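Local coordinates for protein transcriptional regulator, IclR family (Ruegeria sp. TM1040, PDB 3R4K) that probably binds DNA through a helix-turn-helix domain and regulates transcription as a member of the IclR family, at residues Ala71-Glu74 and Ala75-Ile79; Ala144-Glu147 and Pro148-Asp152. All coordinates share one frame; numbering follows the deposited sequence.

Interaction 1: residues Ala71-Glu74 and Ala75-Ile79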
ATOM      1  N   ALA A  71       0.255   4.594  -2.590  1.00 28.04           N
ATOM      2  CA  ALA A  71       1.713   4.488  -2.723  1.00 27.60           C
ATOM      3  C   ALA A  71       2.415   5.767  -2.241  1.00 30.61           C
ATOM      4  O   ALA A  71       3.464   5.701  -1.583  1.00 29.94           O
ATOM      5  CB  ALA A  71       2.078   4.198  -4.166  1.00 29.71           C
ATOM      6  N   LEU A  72       1.808   6.927  -2.540  1.00 26.48           N
ATOM      7  CA  LEU A  72       2.334   8.222  -2.120  1.00 25.48           C
ATOM      8  C   LEU A  72       2.119   8.416  -0.628  1.00 29.97           C
ATOM      9  O   LEU A  72       3.011   8.951   0.021  1.00 29.74           O
ATOM     10  CB  LEU A  72       1.715   9.371  -2.923  1.00 24.95           C
ATOM     11  CG  LEU A  72       1.934   9.355  -4.447  1.00 27.61           C
ATOM     12  CD1 LEU A  72       1.135  10.413  -5.109  1.00 26.32           C
ATOM     13  CD2 LEU A  72       3.373   9.507  -4.788  1.00 28.56           C
ATOM     14  N   ARG A  73       0.977   7.936  -0.076  1.00 27.83           N
ATOM     15  CA  ARG A  73       0.684   7.997   1.362  1.00 28.61           C
ATOM     16  C   ARG A  73       1.721   7.169   2.151  1.00 35.60           C
ATOM     17  O   ARG A  73       2.256   7.645   3.169  1.00 36.92           O
ATOM     18  CB  ARG A  73      -0.748   7.546   1.664  1.00 29.41           C
ATOM     19  CG  ARG A  73      -1.028   7.298   3.158  1.00 35.42           C
ATOM     20  CD  ARG A  73      -0.965   8.522   4.051  1.00 29.78           C
ATOM     21  NE  ARG A  73      -1.092   8.112   5.443  1.00 28.59           N
ATOM     22  CZ  ARG A  73      -1.198   8.930   6.478  1.00 43.75           C
ATOM     23  NH1 ARG A  73      -1.151  10.246   6.302  1.00 22.88           N
ATOM     24  NH2 ARG A  73      -1.296   8.442   7.704  1.00 38.64           N
ATOM     25  N   GLU A  74       2.009   5.942   1.661  1.00 32.84           N
ATOM     26  CA  GLU A  74       3.024   5.044   2.248  1.00 32.03           C
ATOM     27  C   GLU A  74       4.373   5.758   2.300  1.00 32.11           C
ATOM     28  O   GLU A  74       5.022   5.739   3.341  1.00 33.02           O
ATOM     29  CB  GLU A  74       3.156   3.743   1.434  1.00 34.19           C
ATOM     30  CG  GLU A  74       2.057   2.708   1.638  1.00 47.22           C
ATOM     31  CD  GLU A  74       2.000   1.552   0.644  1.00 76.56           C
ATOM     32  OE1 GLU A  74       2.929   1.407  -0.187  1.00 76.37           O
ATOM     33  OE2 GLU A  74       1.005   0.791   0.698  1.00 72.00           O
ATOM     34  N   ALA A  75       4.748   6.443   1.200  1.00 26.74           N
ATOM     35  CA  ALA A  75       6.021   7.170   1.062  1.00 26.72           C
ATOM     36  C   ALA A  75       6.073   8.350   2.031  1.00 32.92           C
ATOM     37  O   ALA A  75       7.081   8.521   2.707  1.00 33.52           O
ATOM     38  CB  ALA A  75       6.230   7.643  -0.376  1.00 27.79           C
ATOM     39  N   SER A  76       4.949   9.095   2.164  1.00 29.94           N
ATOM     40  CA  SER A  76       4.783  10.264   3.034  1.00 29.47           C
ATOM     41  C   SER A  76       4.833   9.903   4.508  1.00 34.29           C
ATOM     42  O   SER A  76       5.496  10.615   5.259  1.00 36.66           O
ATOM     43  CB  SER A  76       3.464  10.971   2.742  1.00 31.50           C
ATOM     44  OG  SER A  76       3.347  11.382   1.388  1.00 39.04           O
ATOM     45  N   VAL A  77       4.076   8.872   4.938  1.00 29.07           N
ATOM     46  CA  VAL A  77       4.035   8.416   6.327  1.00 28.39           C
ATOM     47  C   VAL A  77       4.313   6.873   6.410  1.00 33.53           C
ATOM     48  O   VAL A  77       3.359   6.092   6.411  1.00 33.19           O
ATOM     49  CB  VAL A  77       2.721   8.771   7.087  1.00 30.16           C
ATOM     50  CG1 VAL A  77       2.886   8.541   8.580  1.00 29.73           C
ATOM     51  CG2 VAL A  77       2.259  10.193   6.828  1.00 30.23           C
ATOM     52  N   PRO A  78       5.590   6.423   6.537  1.00 29.83           N
ATOM     53  CA  PRO A  78       5.842   4.983   6.804  1.00 29.96           C
ATOM     54  C   PRO A  78       5.311   4.589   8.225  1.00 33.39           C
ATOM     55  O   PRO A  78       5.136   5.498   9.032  1.00 32.77           O
ATOM     56  CB  PRO A  78       7.370   4.879   6.690  1.00 31.78           C
ATOM     57  CG  PRO A  78       7.840   6.206   6.094  1.00 35.25           C
ATOM     58  CD  PRO A  78       6.847   7.197   6.558  1.00 30.59           C
ATOM     59  N   ILE A  79       4.979   3.292   8.517  1.00 31.21           N
ATOM     60  CA  ILE A  79       4.432   2.809   9.829  1.00 32.33           C
ATOM     61  C   ILE A  79       5.282   3.313  11.041  1.00 41.05           C
ATOM     62  O   ILE A  79       4.715   3.696  12.072  1.00 42.13           O
ATOM     63  CB  ILE A  79       4.253   1.242   9.870  1.00 35.47           C
ATOM     64  CG1 ILE A  79       3.757   0.733  11.254  1.00 36.62           C
ATOM     65  CG2 ILE A  79       5.532   0.505   9.460  1.00 34.35           C
ATOM     66  CD1 ILE A  79       2.691  -0.300  11.214  1.00 44.84           C
TER
HETATM   67  O   HOH W   1       0.662   5.721   6.232  1.00 32.78           O
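A75, S76 and V77 give their backbone N-H groups to the carbonyls of A71, L72 and R73, the i to i+4 ladder of the last turn of helix 66-76. The helix then ends: V77 leaves helical geometry, and P78 is the N-cap of helix 79-94, so this is a helix-to-helix junction. The V77 N bond to R73 O is 2.8 Å long and nearly straight, at 171°. S76 adds a side-chain bond. With OG anti to its carbonyl carbon (chi1 -58°), the hydroxyl donates back to L72 O over 2.8 Å. L72 O thus takes two donors, S76 N and S76 OG, which arrive from opposite faces of the carbonyl plane. R73 and V77 run side by side. R73 bends at chi2 (66°), and V77 CG2 sits over one face of its guanidinium, offset toward the rim. NH1 of R73 also forms a salt bridge to E52 and a hydrogen bond to L62 O, both of the second subunit, while NH2 bonds R245 O of the same chain. A leucine in place of R73 would probably leave E52 of the second subunit without its charged mate, and L62 O of that subunit and R245 O without this donor. A water bridges the junction: it donates to V77 O at 2.7 Å and accepts a weak 3.1 Å bond from R73 NE.

Interaction 2: residues Ala144-Glu147 and Pro148-Asp152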
ATOM      1  N   ALA A 144      -1.424 -15.098  18.064  1.00 58.84           N
ATOM      2  CA  ALA A 144      -2.858 -15.272  18.244  1.00 60.17           C
ATOM      3  C   ALA A 144      -3.677 -14.889  16.994  1.00 64.24           C
ATOM      4  O   ALA A 144      -4.792 -15.390  16.820  1.00 65.55           O
ATOM      5  CB  ALA A 144      -3.325 -14.457  19.429  1.00 60.26           C
ATOM      6  N   TYR A 145      -3.120 -14.036  16.118  1.00 57.36           N
ATOM      7  CA  TYR A 145      -3.815 -13.597  14.911  1.00 55.80           C
ATOM      8  C   TYR A 145      -3.070 -13.985  13.633  1.00 60.38           C
ATOM      9  O   TYR A 145      -3.354 -13.449  12.555  1.00 59.58           O
ATOM     10  CB  TYR A 145      -4.074 -12.094  14.991  1.00 54.47           C
ATOM     11  CG  TYR A 145      -5.094 -11.779  16.062  1.00 56.47           C
ATOM     12  CD1 TYR A 145      -6.448 -11.973  15.832  1.00 59.16           C
ATOM     13  CD2 TYR A 145      -4.699 -11.377  17.336  1.00 56.63           C
ATOM     14  CE1 TYR A 145      -7.392 -11.707  16.815  1.00 59.79           C
ATOM     15  CE2 TYR A 145      -5.637 -11.110  18.332  1.00 58.11           C
ATOM     16  CZ  TYR A 145      -6.986 -11.266  18.061  1.00 60.94           C
ATOM     17  OH  TYR A 145      -7.927 -10.973  19.010  1.00 55.79           O
ATOM     18  N   SER A 146      -2.178 -14.979  13.753  1.00 59.08           N
ATOM     19  CA  SER A 146      -1.422 -15.553  12.654  1.00 60.40           C
ATOM     20  C   SER A 146      -2.156 -16.799  12.109  1.00 71.59           C
ATOM     21  O   SER A 146      -3.082 -17.317  12.754  1.00 74.58           O
ATOM     22  CB  SER A 146      -0.012 -15.907  13.114  1.00 63.00           C
ATOM     23  OG  SER A 146       0.825 -14.762  13.089  1.00 65.93           O
ATOM     24  N   GLU A 147      -1.756 -17.262  10.909  1.00 69.04           N
ATOM     25  CA  GLU A 147      -2.345 -18.439  10.266  1.00 71.46           C
ATOM     26  C   GLU A 147      -2.089 -19.701  11.097  1.00 77.21           C
ATOM     27  O   GLU A 147      -0.986 -19.858  11.631  1.00 76.50           O
ATOM     28  CB  GLU A 147      -1.799 -18.628   8.840  1.00 73.06           C
ATOM     29  CG  GLU A 147      -2.523 -17.833   7.767  1.00 80.44           C
ATOM     30  CD  GLU A 147      -4.032 -17.977   7.702  1.00101.46           C
ATOM     31  OE1 GLU A 147      -4.526 -19.064   7.320  1.00112.37           O
ATOM     32  OE2 GLU A 147      -4.722 -16.985   8.033  1.00 79.95           O
ATOM     33  N   PRO A 148      -3.084 -20.621  11.206  1.00 76.23           N
ATOM     34  CA  PRO A 148      -2.875 -21.839  12.012  1.00 79.55           C
ATOM     35  C   PRO A 148      -1.593 -22.593  11.648  1.00 85.37           C
ATOM     36  O   PRO A 148      -0.931 -23.099  12.549  1.00 85.70           O
ATOM     37  CB  PRO A 148      -4.122 -22.670  11.716  1.00 83.98           C
ATOM     38  CG  PRO A 148      -5.166 -21.667  11.372  1.00 85.49           C
ATOM     39  CD  PRO A 148      -4.448 -20.590  10.629  1.00 77.47           C
ATOM     40  N   SER A 149      -1.216 -22.609  10.345  1.00 82.85           N
ATOM     41  CA  SER A 149       0.003 -23.242   9.831  1.00 84.56           C
ATOM     42  C   SER A 149       1.267 -22.548  10.378  1.00 85.61           C
ATOM     43  O   SER A 149       2.244 -23.234  10.699  1.00 86.73           O
ATOM     44  CB  SER A 149       0.005 -23.239   8.305  1.00 88.41           C
ATOM     45  OG  SER A 149      -0.126 -21.929   7.776  1.00 92.90           O
ATOM     46  N   PHE A 150       1.231 -21.195  10.523  1.00 78.48           N
ATOM     47  CA  PHE A 150       2.359 -20.425  11.073  1.00 75.78           C
ATOM     48  C   PHE A 150       2.534 -20.738  12.561  1.00 78.69           C
ATOM     49  O   PHE A 150       3.658 -20.994  13.000  1.00 78.15           O
ATOM     50  CB  PHE A 150       2.207 -18.911  10.840  1.00 73.83           C
ATOM     51  CG  PHE A 150       3.395 -18.112  11.334  1.00 74.01           C
ATOM     52  CD1 PHE A 150       4.632 -18.224  10.718  1.00 78.27           C
ATOM     53  CD2 PHE A 150       3.286 -17.285  12.450  1.00 74.45           C
ATOM     54  CE1 PHE A 150       5.740 -17.527  11.205  1.00 78.01           C
ATOM     55  CE2 PHE A 150       4.398 -16.585  12.937  1.00 76.06           C
ATOM     56  CZ  PHE A 150       5.617 -16.711  12.309  1.00 75.02           C
ATOM     57  N   VAL A 151       1.419 -20.773  13.311  1.00 75.23           N
ATOM     58  CA  VAL A 151       1.381 -21.111  14.738  1.00 76.34           C
ATOM     59  C   VAL A 151       1.903 -22.542  14.925  1.00 85.94           C
ATOM     60  O   VAL A 151       2.717 -22.774  15.823  1.00 86.65           O
ATOM     61  CB  VAL A 151      -0.046 -20.924  15.317  1.00 79.93           C
ATOM     62  CG1 VAL A 151      -0.120 -21.357  16.782  1.00 81.29           C
ATOM     63  CG2 VAL A 151      -0.527 -19.482  15.151  1.00 75.80           C
ATOM     64  N   ASP A 152       1.462 -23.484  14.049  1.00 86.60           N
ATOM     65  CA  ASP A 152       1.870 -24.897  14.059  1.00 91.53           C
ATOM     66  C   ASP A 152       3.387 -25.032  13.885  1.00 95.28           C
ATOM     67  O   ASP A 152       4.018 -25.781  14.628  1.00 97.53           O
ATOM     68  CB  ASP A 152       1.136 -25.696  12.959  1.00 96.34           C
ATOM     69  CG  ASP A 152      -0.326 -26.030  13.233  1.00110.96           C
ATOM     70  OD1 ASP A 152      -0.765 -25.887  14.401  1.00112.89           O
ATOM     71  OD2 ASP A 152      -1.031 -26.433  12.281  1.00117.28           O
TER
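The start of helix 148-156 is built here, with E147 as the N-cap and P148 in the first helical turn. S146 and E147 belong to the loop that follows helix 137-143. The E147 carbonyl receives the first helical bond: V151 N reaches E147 O at 3.1 Å, with an N-H...O angle of 167°. F150 N lies nearer to the same E147 O, at 2.8 Å, but its bond is weak because the angle is only 123°. P148 has no N-H to give, which costs nothing in the first turn. The S146 CB and F150 CD2 atoms meet at 3.6 Å. F150 holds CG anti to its backbone N (chi1 -177°), which swings the ring back beside S146. S146 OG approaches the ring obliquely and is hydrogen-bonded to V142 O of the preceding helix. F133 meets the F150 ring edge-to-face. V151 CG2 packs 3.6 Å from E147 O, and the V151 side chain also touches R174 and I177 of helix 170-183. At the surface, E147 folds its chain at chi2, and OE1 comes 3.6 Å from P148 CD. A proline right after the N-cap is a familiar feature of helix N-termini.

Both contacts are local. Interaction 1 spans the end of helix 66-76 and the start of helix 79-94; interaction 2 only starts helix 148-156. They share no helix, and their centres lie about 28 Å apart, with nearest atoms about 14 Å apart. Interaction 1 is partly buried and faces the second subunit, so its arginine carries charge across the dimer interface. Interaction 2 is a surface contact that no other protein chain of the assembly touches. Its outside links run within the chain, through aromatic and aliphatic contacts, a hydrogen bond to V142 and a salt bridge to R174. Between its own segments, backbone bonds to E147 O and the touch of S146 on F150 hold it, whereas interaction 1 adds a serine hydroxyl bond and a water.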